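Local atomic coordinates of PLP-Dependent L-Arginine Hydroxylase MppP (Streptomyces wadayamensis, PDB entry 6C92), a protein that uses pyridoxal 5'-phosphate as cofactor to hydroxylate L-arginine and belongs to a family of aminotransferases. Residues G151-T156 and T183-D188; N160-V165 and V309-F314; K221-L226 and E264-A269. All coordinates share one frame; numbering follows the deposited sequence.

Contact 1. Residues G151-T156 and T183-D188; sequences GCVFVT and TVLALD. With EQJ ((E)-N~2~-({3-hydroxy-2-methyl-5-[(phosphonooxy)methyl]pyridin-4-yl}methylidene)-L-arginine), chain E.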
loop_
_atom_site.group_PDB
_atom_site.type_symbol
_atom_site.label_atom_id
_atom_site.label_comp_id
_atom_site.label_asym_id
_atom_site.label_seq_id
_atom_site.Cartn_x
_atom_site.Cartn_y
_atom_site.Cartn_z
ATOM N N GLY A 151 -9.714 -17.525 -17.492
ATOM C CA GLY A 151 -8.540 -18.014 -16.792
ATOM C C GLY A 151 -8.603 -17.881 -15.285
ATOM O O GLY A 151 -7.735 -18.378 -14.559
ATOM N N CYS A 152 -9.620 -17.173 -14.820
ATOM C CA CYS A 152 -9.844 -16.918 -13.412
ATOM C C CYS A 152 -11.327 -16.665 -13.204
ATOM O O CYS A 152 -11.983 -16.035 -14.047
ATOM C CB CYS A 152 -9.028 -15.706 -12.940
ATOM S SG CYS A 152 -9.284 -15.202 -11.199
ATOM N N VAL A 153 -11.846 -17.223 -12.111
ATOM C CA VAL A 153 -13.162 -16.924 -11.566
ATOM C C VAL A 153 -12.937 -16.186 -10.249
ATOM O O VAL A 153 -12.184 -16.667 -9.397
ATOM C CB VAL A 153 -13.966 -18.217 -11.333
ATOM C CG1 VAL A 153 -15.278 -17.903 -10.628
ATOM C CG2 VAL A 153 -14.208 -18.949 -12.677
ATOM N N PHE A 154 -13.570 -15.021 -10.081
ATOM C CA PHE A 154 -13.360 -14.163 -8.918
ATOM C C PHE A 154 -14.694 -13.936 -8.211
ATOM O O PHE A 154 -15.622 -13.373 -8.801
ATOM C CB PHE A 154 -12.754 -12.828 -9.339
ATOM C CG PHE A 154 -12.250 -11.991 -8.200
ATOM C CD1 PHE A 154 -13.126 -11.429 -7.282
ATOM C CD2 PHE A 154 -10.890 -11.772 -8.050
ATOM C CE1 PHE A 154 -12.657 -10.660 -6.223
ATOM C CE2 PHE A 154 -10.398 -11.010 -6.996
ATOM C CZ PHE A 154 -11.280 -10.445 -6.073
ATOM N N VAL A 155 -14.765 -14.327 -6.941
ATOM C CA VAL A 155 -15.970 -14.190 -6.115
ATOM C C VAL A 155 -15.649 -13.417 -4.837
ATOM O O VAL A 155 -14.756 -13.794 -4.073
ATOM C CB VAL A 155 -16.570 -15.561 -5.756
ATOM C CG1 VAL A 155 -17.781 -15.368 -4.853
ATOM C CG2 VAL A 155 -16.923 -16.343 -7.026
ATOM N N THR A 156 -16.427 -12.375 -4.577
ATOM C CA THR A 156 -16.377 -11.648 -3.316
ATOM C C THR A 156 -17.375 -12.308 -2.377
ATOM O O THR A 156 -18.558 -12.426 -2.718
ATOM C CB THR A 156 -16.724 -10.179 -3.555
ATOM O OG1 THR A 156 -15.923 -9.671 -4.646
ATOM C CG2 THR A 156 -16.515 -9.347 -2.282
ATOM N N THR A 183 -8.563 -23.391 -14.217
ATOM C CA THR A 183 -8.903 -21.998 -13.967
ATOM C C THR A 183 -8.520 -21.622 -12.538
ATOM O O THR A 183 -8.698 -22.418 -11.624
ATOM C CB THR A 183 -10.413 -21.800 -14.149
ATOM O OG1 THR A 183 -10.812 -22.334 -15.413
ATOM C CG2 THR A 183 -10.782 -20.346 -14.095
ATOM N N VAL A 184 -7.993 -20.417 -12.351
ATOM C CA VAL A 184 -7.679 -19.935 -11.004
ATOM C C VAL A 184 -8.977 -19.542 -10.328
ATOM O O VAL A 184 -9.797 -18.829 -10.914
ATOM C CB VAL A 184 -6.721 -18.734 -11.054
ATOM C CG1 VAL A 184 -6.506 -18.172 -9.653
ATOM C CG2 VAL A 184 -5.417 -19.145 -11.679
ATOM N N LEU A 185 -9.154 -19.965 -9.081
ATOM C CA LEU A 185 -10.254 -19.476 -8.258
ATOM C C LEU A 185 -9.722 -18.445 -7.281
ATOM O O LEU A 185 -8.829 -18.752 -6.487
ATOM C CB LEU A 185 -10.929 -20.611 -7.503
ATOM C CG LEU A 185 -12.063 -20.159 -6.576
ATOM C CD1 LEU A 185 -13.173 -19.383 -7.319
ATOM C CD2 LEU A 185 -12.661 -21.379 -5.877
ATOM N N ALA A 186 -10.273 -17.237 -7.336
ATOM C CA ALA A 186 -9.855 -16.140 -6.477
ATOM C C ALA A 186 -11.037 -15.681 -5.639
ATOM O O ALA A 186 -12.139 -15.465 -6.165
ATOM C CB ALA A 186 -9.301 -14.967 -7.280
ATOM N N LEU A 187 -10.803 -15.529 -4.342
ATOM C CA LEU A 187 -11.819 -15.064 -3.411
ATOM C C LEU A 187 -11.380 -13.778 -2.721
ATOM O O LEU A 187 -10.233 -13.660 -2.263
ATOM C CB LEU A 187 -12.101 -16.115 -2.335
ATOM C CG LEU A 187 -12.436 -17.558 -2.731
ATOM C CD1 LEU A 187 -12.686 -18.326 -1.461
ATOM C CD2 LEU A 187 -13.663 -17.622 -3.641
ATOM N N ASP A 188 -12.308 -12.832 -2.620
ATOM C CA ASP A 188 -12.161 -11.647 -1.765
ATOM C C ASP A 188 -13.087 -11.836 -0.561
ATOM O O ASP A 188 -14.317 -11.836 -0.709
ATOM C CB ASP A 188 -12.482 -10.384 -2.558
ATOM C CG ASP A 188 -12.403 -9.109 -1.706
ATOM O OD1 ASP A 188 -12.729 -9.139 -0.497
ATOM O OD2 ASP A 188 -12.044 -8.058 -2.263
HETATM C C01 EQJ E . -14.964 -6.447 -1.209
HETATM C C02 EQJ E . -13.863 -5.406 -1.025
HETATM C C04 EQJ E . -11.566 -4.952 -1.105
HETATM C C05 EQJ E . -11.798 -3.635 -0.747
HETATM C C06 EQJ E . -10.595 -2.640 -0.610
HETATM C C12 EQJ E . -13.128 -3.165 -0.540
HETATM C C13 EQJ E . -13.362 -1.708 -0.114
HETATM C C15 EQJ E . -14.862 -0.010 0.941
HETATM C C16 EQJ E . -13.803 1.094 0.637
HETATM C C17 EQJ E . -13.452 1.444 -0.828
HETATM C C18 EQJ E . -12.249 2.423 -0.806
HETATM C C20 EQJ E . -10.628 2.011 -2.773
HETATM C C23 EQJ E . -16.282 0.381 0.521
HETATM C C26 EQJ E . -14.169 -4.087 -0.665
HETATM N N03 EQJ E . -12.610 -5.797 -1.232
HETATM N N14 EQJ E . -14.512 -1.345 0.418
HETATM N N19 EQJ E . -11.774 2.721 -2.166
HETATM N N21 EQJ E . -10.015 1.001 -1.981
HETATM N N22 EQJ E . -10.198 2.275 -3.993
HETATM O O07 EQJ E . -10.538 -2.175 0.721
HETATM O O09 EQJ E . -9.972 0.334 0.672
HETATM O O10 EQJ E . -9.060 -1.141 2.511
HETATM O O11 EQJ E . -8.239 -1.294 0.164
HETATM O O24 EQJ E . -17.083 -0.498 0.184
HETATM O O25 EQJ E . -16.677 1.570 0.537
HETATM O O27 EQJ E . -15.472 -3.702 -0.459
HETATM P P08 EQJ E . -9.425 -0.991 1.036
#

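Contact 2. Residues N160-V165 and V309-F314; sequences NPTGRV and VERVAF. With EQJ ((E)-N~2~-({3-hydroxy-2-methyl-5-[(phosphonooxy)methyl]pyridin-4-yl}methylidene)-L-arginine), chain E.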
loop_
_atom_site.group_PDB
_atom_site.type_symbol
_atom_site.label_atom_id
_atom_site.label_comp_id
_atom_site.label_asym_id
_atom_site.label_seq_id
_atom_site.Cartn_x
_atom_site.Cartn_y
_atom_site.Cartn_z
ATOM N N ASN A 160 -19.977 -7.596 -1.370
ATOM C CA ASN A 160 -20.250 -6.186 -1.157
ATOM C C ASN A 160 -20.774 -5.732 -2.507
ATOM O O ASN A 160 -20.024 -5.746 -3.468
ATOM C CB ASN A 160 -18.972 -5.444 -0.740
ATOM C CG ASN A 160 -19.112 -3.918 -0.738
ATOM O OD1 ASN A 160 -20.196 -3.366 -0.866
ATOM N ND2 ASN A 160 -17.975 -3.231 -0.597
ATOM N N PRO A 161 -22.028 -5.266 -2.596
ATOM C CA PRO A 161 -22.883 -4.706 -1.539
ATOM C C PRO A 161 -24.006 -5.598 -0.988
ATOM O O PRO A 161 -24.746 -5.135 -0.137
ATOM C CB PRO A 161 -23.498 -3.490 -2.245
ATOM C CG PRO A 161 -23.678 -3.944 -3.667
ATOM C CD PRO A 161 -22.561 -4.977 -3.941
ATOM N N THR A 162 -24.114 -6.856 -1.418
ATOM C CA THR A 162 -25.319 -7.644 -1.146
ATOM C C THR A 162 -25.249 -8.470 0.126
ATOM O O THR A 162 -26.293 -8.941 0.600
ATOM C CB THR A 162 -25.596 -8.614 -2.303
ATOM O OG1 THR A 162 -24.571 -9.626 -2.319
ATOM C CG2 THR A 162 -25.613 -7.884 -3.628
ATOM N N GLY A 163 -24.067 -8.680 0.691
ATOM C CA GLY A 163 -23.931 -9.555 1.835
ATOM C C GLY A 163 -24.057 -11.033 1.532
ATOM O O GLY A 163 -23.961 -11.848 2.456
ATOM N N ARG A 164 -24.273 -11.413 0.278
ATOM C CA ARG A 164 -24.523 -12.814 -0.037
ATOM C C ARG A 164 -23.265 -13.644 0.229
ATOM O O ARG A 164 -22.160 -13.252 -0.172
ATOM C CB ARG A 164 -24.962 -12.941 -1.503
ATOM C CG ARG A 164 -25.359 -14.342 -1.931
ATOM C CD ARG A 164 -26.804 -14.693 -1.553
ATOM N NE ARG A 164 -27.282 -15.846 -2.315
ATOM C CZ ARG A 164 -27.928 -15.778 -3.479
ATOM N NH1 ARG A 164 -28.206 -14.615 -4.054
ATOM N NH2 ARG A 164 -28.302 -16.891 -4.079
ATOM N N VAL A 165 -23.437 -14.795 0.889
ATOM C CA VAL A 165 -22.332 -15.660 1.307
ATOM C C VAL A 165 -22.302 -16.922 0.447
ATOM O O VAL A 165 -23.299 -17.646 0.344
ATOM C CB VAL A 165 -22.446 -16.028 2.798
ATOM C CG1 VAL A 165 -21.362 -17.023 3.197
ATOM C CG2 VAL A 165 -22.320 -14.775 3.660
ATOM N N VAL A 309 -22.625 -2.985 5.284
ATOM C CA VAL A 309 -23.251 -2.045 4.367
ATOM C C VAL A 309 -24.638 -2.578 4.045
ATOM O O VAL A 309 -24.892 -3.786 4.118
ATOM C CB VAL A 309 -22.415 -1.830 3.088
ATOM C CG1 VAL A 309 -21.072 -1.256 3.454
ATOM C CG2 VAL A 309 -22.227 -3.152 2.336
ATOM N N GLU A 310 -25.542 -1.666 3.707
ATOM C CA GLU A 310 -26.951 -1.993 3.530
ATOM C C GLU A 310 -27.478 -1.344 2.256
ATOM O O GLU A 310 -27.320 -0.136 2.051
ATOM C CB GLU A 310 -27.759 -1.516 4.749
ATOM C CG GLU A 310 -29.272 -1.701 4.662
ATOM C CD GLU A 310 -29.730 -3.152 4.777
ATOM O OE1 GLU A 310 -28.895 -4.080 4.805
ATOM O OE2 GLU A 310 -30.956 -3.365 4.830
ATOM N N ARG A 311 -28.084 -2.151 1.398
ATOM C CA ARG A 311 -28.729 -1.652 0.199
ATOM C C ARG A 311 -30.170 -1.288 0.504
ATOM O O ARG A 311 -30.862 -2.015 1.224
ATOM C CB ARG A 311 -28.695 -2.693 -0.914
ATOM C CG ARG A 311 -27.306 -2.933 -1.479
ATOM C CD ARG A 311 -27.374 -3.591 -2.875
ATOM N NE ARG A 311 -28.104 -4.855 -2.849
ATOM C CZ ARG A 311 -28.424 -5.550 -3.933
ATOM N NH1 ARG A 311 -28.071 -5.112 -5.144
ATOM N NH2 ARG A 311 -29.085 -6.689 -3.809
ATOM N N VAL A 312 -30.612 -0.165 -0.057
ATOM C CA VAL A 312 -31.998 0.287 0.042
ATOM C C VAL A 312 -32.487 0.542 -1.373
ATOM O O VAL A 312 -31.832 1.263 -2.137
ATOM C CB VAL A 312 -32.137 1.551 0.908
ATOM C CG1 VAL A 312 -33.604 1.930 1.077
ATOM C CG2 VAL A 312 -31.509 1.314 2.278
ATOM N N ALA A 313 -33.608 -0.079 -1.728
ATOM C CA ALA A 313 -34.202 0.027 -3.053
ATOM C C ALA A 313 -35.471 0.859 -2.967
ATOM O O ALA A 313 -36.235 0.747 -2.007
ATOM C CB ALA A 313 -34.542 -1.348 -3.625
ATOM N N PHE A 314 -35.686 1.701 -3.959
ATOM C CA PHE A 314 -36.905 2.490 -3.982
ATOM C C PHE A 314 -37.388 2.599 -5.415
ATOM O O PHE A 314 -36.594 2.773 -6.340
ATOM C CB PHE A 314 -36.709 3.885 -3.359
ATOM C CG PHE A 314 -35.305 4.355 -3.381
ATOM C CD1 PHE A 314 -34.735 4.776 -4.561
ATOM C CD2 PHE A 314 -34.542 4.362 -2.223
ATOM C CE1 PHE A 314 -33.427 5.195 -4.600
ATOM C CE2 PHE A 314 -33.231 4.778 -2.255
ATOM C CZ PHE A 314 -32.674 5.198 -3.447
HETATM C C01 EQJ E . -14.964 -6.447 -1.209
HETATM C C02 EQJ E . -13.863 -5.406 -1.025
HETATM C C04 EQJ E . -11.566 -4.952 -1.105
HETATM C C05 EQJ E . -11.798 -3.635 -0.747
HETATM C C06 EQJ E . -10.595 -2.640 -0.610
HETATM C C12 EQJ E . -13.128 -3.165 -0.540
HETATM C C13 EQJ E . -13.362 -1.708 -0.114
HETATM C C15 EQJ E . -14.862 -0.010 0.941
HETATM C C16 EQJ E . -13.803 1.094 0.637
HETATM C C17 EQJ E . -13.452 1.444 -0.828
HETATM C C18 EQJ E . -12.249 2.423 -0.806
HETATM C C20 EQJ E . -10.628 2.011 -2.773
HETATM C C23 EQJ E . -16.282 0.381 0.521
HETATM C C26 EQJ E . -14.169 -4.087 -0.665
HETATM N N03 EQJ E . -12.610 -5.797 -1.232
HETATM N N14 EQJ E . -14.512 -1.345 0.418
HETATM N N19 EQJ E . -11.774 2.721 -2.166
HETATM N N21 EQJ E . -10.015 1.001 -1.981
HETATM N N22 EQJ E . -10.198 2.275 -3.993
HETATM O O07 EQJ E . -10.538 -2.175 0.721
HETATM O O09 EQJ E . -9.972 0.334 0.672
HETATM O O10 EQJ E . -9.060 -1.141 2.511
HETATM O O11 EQJ E . -8.239 -1.294 0.164
HETATM O O24 EQJ E . -17.083 -0.498 0.184
HETATM O O25 EQJ E . -16.677 1.570 0.537
HETATM O O27 EQJ E . -15.472 -3.702 -0.459
HETATM P P08 EQJ E . -9.425 -0.991 1.036
HETATM O O HOH W 1 -25.410 -5.942 2.642
#

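Contact 3. Residues K221-L226 and E264-A269; sequences KLWPTL and EFSRDA. With EQJ ((E)-N~2~-({3-hydroxy-2-methyl-5-[(phosphonooxy)methyl]pyridin-4-yl}methylidene)-L-arginine), chain E.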
loop_
_atom_site.group_PDB
_atom_site.type_symbol
_atom_site.label_atom_id
_atom_site.label_comp_id
_atom_site.label_asym_id
_atom_site.label_seq_id
_atom_site.Cartn_x
_atom_site.Cartn_y
_atom_site.Cartn_z
ATOM N N LYS A 221 -12.098 -3.686 7.456
ATOM C CA LYS A 221 -13.495 -3.283 7.597
ATOM C C LYS A 221 -14.090 -3.582 8.973
ATOM O O LYS A 221 -15.136 -3.015 9.314
ATOM C CB LYS A 221 -14.354 -3.964 6.532
ATOM C CG LYS A 221 -14.266 -3.287 5.173
ATOM C CD LYS A 221 -13.852 -4.269 4.134
ATOM C CE LYS A 221 -13.739 -3.634 2.758
ATOM N NZ LYS A 221 -12.362 -3.110 2.539
ATOM N N LEU A 222 -13.474 -4.461 9.751
ATOM C CA LEU A 222 -14.087 -4.922 10.998
ATOM C C LEU A 222 -14.002 -3.911 12.124
ATOM O O LEU A 222 -14.941 -3.789 12.920
ATOM C CB LEU A 222 -13.422 -6.211 11.466
ATOM C CG LEU A 222 -13.594 -7.438 10.601
ATOM C CD1 LEU A 222 -12.844 -8.566 11.259
ATOM C CD2 LEU A 222 -15.086 -7.754 10.443
ATOM N N TRP A 223 -12.876 -3.238 12.263
ATOM C CA TRP A 223 -12.635 -2.489 13.486
ATOM C C TRP A 223 -12.258 -1.058 13.172
ATOM O O TRP A 223 -11.639 -0.787 12.135
ATOM C CB TRP A 223 -11.525 -3.123 14.321
ATOM C CG TRP A 223 -11.733 -4.578 14.582
ATOM C CD1 TRP A 223 -12.799 -5.166 15.219
ATOM C CD2 TRP A 223 -10.832 -5.629 14.247
ATOM N NE1 TRP A 223 -12.603 -6.524 15.292
ATOM C CE2 TRP A 223 -11.408 -6.834 14.697
ATOM C CE3 TRP A 223 -9.585 -5.669 13.602
ATOM C CZ2 TRP A 223 -10.787 -8.058 14.532
ATOM C CZ3 TRP A 223 -8.967 -6.892 13.449
ATOM C CH2 TRP A 223 -9.578 -8.072 13.891
ATOM N N PRO A 224 -12.598 -0.129 14.050
ATOM C CA PRO A 224 -12.290 1.280 13.786
ATOM C C PRO A 224 -10.858 1.644 14.168
ATOM O O PRO A 224 -10.581 2.236 15.193
ATOM C CB PRO A 224 -13.319 2.013 14.649
ATOM C CG PRO A 224 -13.533 1.099 15.798
ATOM C CD PRO A 224 -13.455 -0.282 15.250
ATOM N N THR A 225 -9.918 1.284 13.288
ATOM C CA THR A 225 -8.490 1.415 13.551
ATOM C C THR A 225 -7.852 2.551 12.763
ATOM O O THR A 225 -6.653 2.508 12.474
ATOM C CB THR A 225 -7.776 0.109 13.220
ATOM O OG1 THR A 225 -8.048 -0.235 11.841
ATOM C CG2 THR A 225 -8.265 -1.005 14.143
ATOM N N LEU A 226 -8.634 3.555 12.365
ATOM C CA LEU A 226 -8.076 4.707 11.636
ATOM C C LEU A 226 -7.360 4.244 10.367
ATOM O O LEU A 226 -6.325 4.791 9.958
ATOM C CB LEU A 226 -7.135 5.526 12.510
ATOM C CG LEU A 226 -7.796 6.092 13.764
ATOM C CD1 LEU A 226 -6.767 6.821 14.605
ATOM C CD2 LEU A 226 -8.959 7.009 13.369
ATOM N N GLU A 264 -3.854 -7.871 18.556
ATOM C CA GLU A 264 -4.581 -7.462 19.758
ATOM C C GLU A 264 -6.070 -7.273 19.489
ATOM O O GLU A 264 -6.916 -7.697 20.294
ATOM C CB GLU A 264 -3.950 -6.183 20.314
ATOM C CG GLU A 264 -2.556 -6.376 20.770
ATOM C CD GLU A 264 -2.459 -7.449 21.836
ATOM O OE1 GLU A 264 -3.248 -7.403 22.812
ATOM O OE2 GLU A 264 -1.620 -8.351 21.684
ATOM N N PHE A 265 -6.425 -6.644 18.375
ATOM C CA PHE A 265 -7.840 -6.503 18.059
ATOM C C PHE A 265 -8.480 -7.862 17.802
ATOM O O PHE A 265 -9.637 -8.085 18.171
ATOM C CB PHE A 265 -8.034 -5.569 16.860
ATOM C CG PHE A 265 -8.170 -4.095 17.248
ATOM C CD1 PHE A 265 -7.084 -3.395 17.729
ATOM C CD2 PHE A 265 -9.375 -3.430 17.120
ATOM C CE1 PHE A 265 -7.195 -2.044 18.080
ATOM C CE2 PHE A 265 -9.493 -2.080 17.461
ATOM C CZ PHE A 265 -8.421 -1.394 17.944
ATOM N N SER A 266 -7.741 -8.793 17.174
ATOM C CA SER A 266 -8.279 -10.136 16.964
ATOM C C SER A 266 -8.472 -10.852 18.296
ATOM O O SER A 266 -9.438 -11.607 18.477
ATOM C CB SER A 266 -7.351 -10.961 16.060
ATOM O OG SER A 266 -7.174 -10.359 14.777
ATOM N N ARG A 267 -7.559 -10.641 19.240
ATOM C CA ARG A 267 -7.693 -11.307 20.536
ATOM C C ARG A 267 -8.879 -10.751 21.309
ATOM O O ARG A 267 -9.647 -11.507 21.921
ATOM C CB ARG A 267 -6.392 -11.163 21.319
ATOM C CG ARG A 267 -5.314 -12.077 20.742
ATOM C CD ARG A 267 -3.958 -11.950 21.422
ATOM N NE ARG A 267 -3.038 -12.944 20.880
ATOM C CZ ARG A 267 -1.756 -13.042 21.213
ATOM N NH1 ARG A 267 -1.234 -12.201 22.092
ATOM N NH2 ARG A 267 -0.994 -13.980 20.653
ATOM N N ASP A 268 -9.042 -9.431 21.291
ATOM C CA ASP A 268 -10.224 -8.811 21.874
ATOM C C ASP A 268 -11.494 -9.345 21.229
ATOM O O ASP A 268 -12.490 -9.623 21.918
ATOM C CB ASP A 268 -10.153 -7.294 21.708
ATOM C CG ASP A 268 -11.408 -6.610 22.173
ATOM O OD1 ASP A 268 -11.525 -6.363 23.401
ATOM O OD2 ASP A 268 -12.282 -6.329 21.320
ATOM N N ALA A 269 -11.474 -9.524 19.906
ATOM C CA ALA A 269 -12.655 -10.034 19.217
ATOM C C ALA A 269 -12.967 -11.456 19.641
ATOM O O ALA A 269 -14.137 -11.832 19.746
ATOM C CB ALA A 269 -12.452 -9.975 17.702
HETATM C C01 EQJ E . -14.964 -6.447 -1.209
HETATM C C02 EQJ E . -13.863 -5.406 -1.025
HETATM C C04 EQJ E . -11.566 -4.952 -1.105
HETATM C C05 EQJ E . -11.798 -3.635 -0.747
HETATM C C06 EQJ E . -10.595 -2.640 -0.610
HETATM C C12 EQJ E . -13.128 -3.165 -0.540
HETATM C C13 EQJ E . -13.362 -1.708 -0.114
HETATM C C15 EQJ E . -14.862 -0.010 0.941
HETATM C C16 EQJ E . -13.803 1.094 0.637
HETATM C C17 EQJ E . -13.452 1.444 -0.828
HETATM C C18 EQJ E . -12.249 2.423 -0.806
HETATM C C20 EQJ E . -10.628 2.011 -2.773
HETATM C C23 EQJ E . -16.282 0.381 0.521
HETATM C C26 EQJ E . -14.169 -4.087 -0.665
HETATM N N03 EQJ E . -12.610 -5.797 -1.232
HETATM N N14 EQJ E . -14.512 -1.345 0.418
HETATM N N19 EQJ E . -11.774 2.721 -2.166
HETATM N N21 EQJ E . -10.015 1.001 -1.981
HETATM N N22 EQJ E . -10.198 2.275 -3.993
HETATM O O07 EQJ E . -10.538 -2.175 0.721
HETATM O O09 EQJ E . -9.972 0.334 0.672
HETATM O O10 EQJ E . -9.060 -1.141 2.511
HETATM O O11 EQJ E . -8.239 -1.294 0.164
HETATM O O24 EQJ E . -17.083 -0.498 0.184
HETATM O O25 EQJ E . -16.677 1.570 0.537
HETATM O O27 EQJ E . -15.472 -3.702 -0.459
HETATM P P08 EQJ E . -9.425 -0.991 1.036
#

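Contact 1. Residues G151-T156 and T183-D188
Gly151 O accepts from Val184 N at the start of a parallel ladder between strands 152-156 and 184-188, whose segment directions differ by 17°. Five backbone hydrogen bonds alternate between the strands. After the first come Val153 N to Val184 O at 2.9 Å and Ala186 N to Val153 O at 2.9 Å, then Val155 N to Ala186 O, and the ladder closes with Asp188 N to Val155 O at 3.0 Å. Apolar contacts flank it on both faces of the sheet. On one, the Ala186 methyl touches two neighbours, with CB 3.9 Å from Cys152 SG and 3.7 Å from Phe154 CD2. With its CG anti to the backbone N (chi1 -168°), the Phe154 ring leans forward along the sheet, past Ala186 toward Asp188, whose CB is 3.7 Å from Phe154 CZ. On the other face Val153 CG1 meets Leu185 CD1 at 4.2 Å, and Leu187 CD2 comes up to Val155 CB. The polar contact is with the bound arginine aldimine at the C-terminal ends of the strands: Asp188 OD2 lies 2.5 Å from the pyridine nitrogen N03 of EQJ, a pairing known from other fold-type I enzymes, while Asp188 OD1 accepts from Ser190 N and Thr156 CG2 packs against the ring methyl C01. Replacing Asp188 by an alanine is likely to leave N03 without its carboxylate partner and to cost Ser190 N this acceptor. Thr156 OG1 bonds Thr114 OG1. Strand 107-112 pairs with the other edge of 152-156; helix 90-102 packs on the face bearing Cys152, Phe154 and Ala186, and helix 168-181, the crossover of this beta-alpha-beta unit, touches Val153 and Leu185 on the reverse.

Contact 2. Residues N160-V165 and V309-F314
Val309, the first residue of strand 309-314, meets the loop at Asn160 and Pro161. Its CG2, placed between the backbone N and the carbonyl carbon (chi1 of CG1 -61°), lies 3.8 Å from Asn160 OD1, the two side chains crossing at about a right angle. No direct hydrogen bond spans the segments, but a water lies between their backbones, within 2.7 Å of Val309 O and 3.0 Å of Pro161 O. Glu310, its CB pointing away, pairs its backbone with Ile353 of strand 350-354. Arg311 carries most of the remaining contact through its aliphatic part: CG comes within 3.6 Å of Pro161 O, and CD within 3.8 Å of Pro161 CG. A bend at chi3 (-58°) turns the guanidinium alongside Thr162, whose CG2 sits over the centre of one of its faces, 3.7 Å from Arg311 CZ. The charge is met by Asp302, which pairs with Arg311 NE. Thr162 OG1 accepts from Arg164 N in an ST turn and is also hydrogen-bonded to Glu134. Val312 and Phe314 continue the pairing with 350-354. Asn160, which touches Val309, also belongs to the active site. Its ND2 donates twice to EQJ, to the phenolic oxygen O27 at 2.6 Å and to the carboxylate oxygen O24 at 3.0 Å, while Asn160 OD1 accepts from Arg352 NH1, which is also hydrogen-bonded to EQJ. One amide thus ties cofactor, substrate and a small-domain arginine together. An asparagine followed by a cis proline, placed against the cofactor's phenolic oxygen, is a hallmark of the aspartate aminotransferase family.

Contact 3. Residues K221-L226 and E264-A269
Aliphatic carbons lie over aromatic faces twice in succession in this contact: Phe265 CB sits over Trp223, and Thr225 CG2 sits over Phe265. The first is a CH-pi contact in which Phe265 CB lies 3.8 Å from the centroid of the Trp223 six-membered ring, while Leu222 CB rests against the opposite face, so the indole is sandwiched between a loop residue and the helix, which limits its turning. In the second, Thr225 CG2 lies 3.9 Å from the centroid of the Phe265 ring. The two aromatic rings meet obliquely, planes 47° apart, with Trp223 CB only 3.5 Å from Phe265 CD2. With CG anti to the carbonyl carbon (chi1 -52°), the indole is sent across the helix surface, where Trp223 CH2 reaches Ser266 OG at 3.4 Å and Trp223 CZ2 reaches Ala269 CB at 4.1 Å. No hydrogen bond crosses. The hydroxyls are committed otherwise: Ser266 OG bonds Ile262 O, one turn back, and Thr225 OG1 bonds Leu228 O. Between Trp223 and Thr225 the loop turns sharply in an inverse gamma turn centred on Pro224, which brings both side chains to Phe265. Helix 36-43 adjoins the same surface through Gln38 and Ile41. The Trp223-Phe265 packing joins the loop to the long helix 256-292. At the loop's far end Lys221 NZ bonds EQJ O07 at 2.7 Å, pairs with Asp218, and lies 3.2 Å from EQJ C13, the aldimine carbon. That position is consistent with the lysine that carries the cofactor as an internal aldimine in fold-type I PLP enzymes, released here by the arginine external aldimine.

Going from the N terminus, contact 1 is the first to close: after strand 152-156 the chain leaves the sheet, passes through the 160-165 loop and helix 168-181, and returns as strand 184-188, completing a beta-alpha-beta unit. Contact 2 begins inside that excursion and ends at strand 309-314, so the two cross, and the large sheet is tied to the small antiparallel one. Contact 3 closes a loop shorter than that of contact 2, from the segment after strand 213-218 to helix 256-292, and is nested within it. Contacts 1 and 3 follow in series, on opposite sides of the chain's centre. The centres of the three contacts lie about 21 to 27 Å apart, yet all three reach the same bound aldimine.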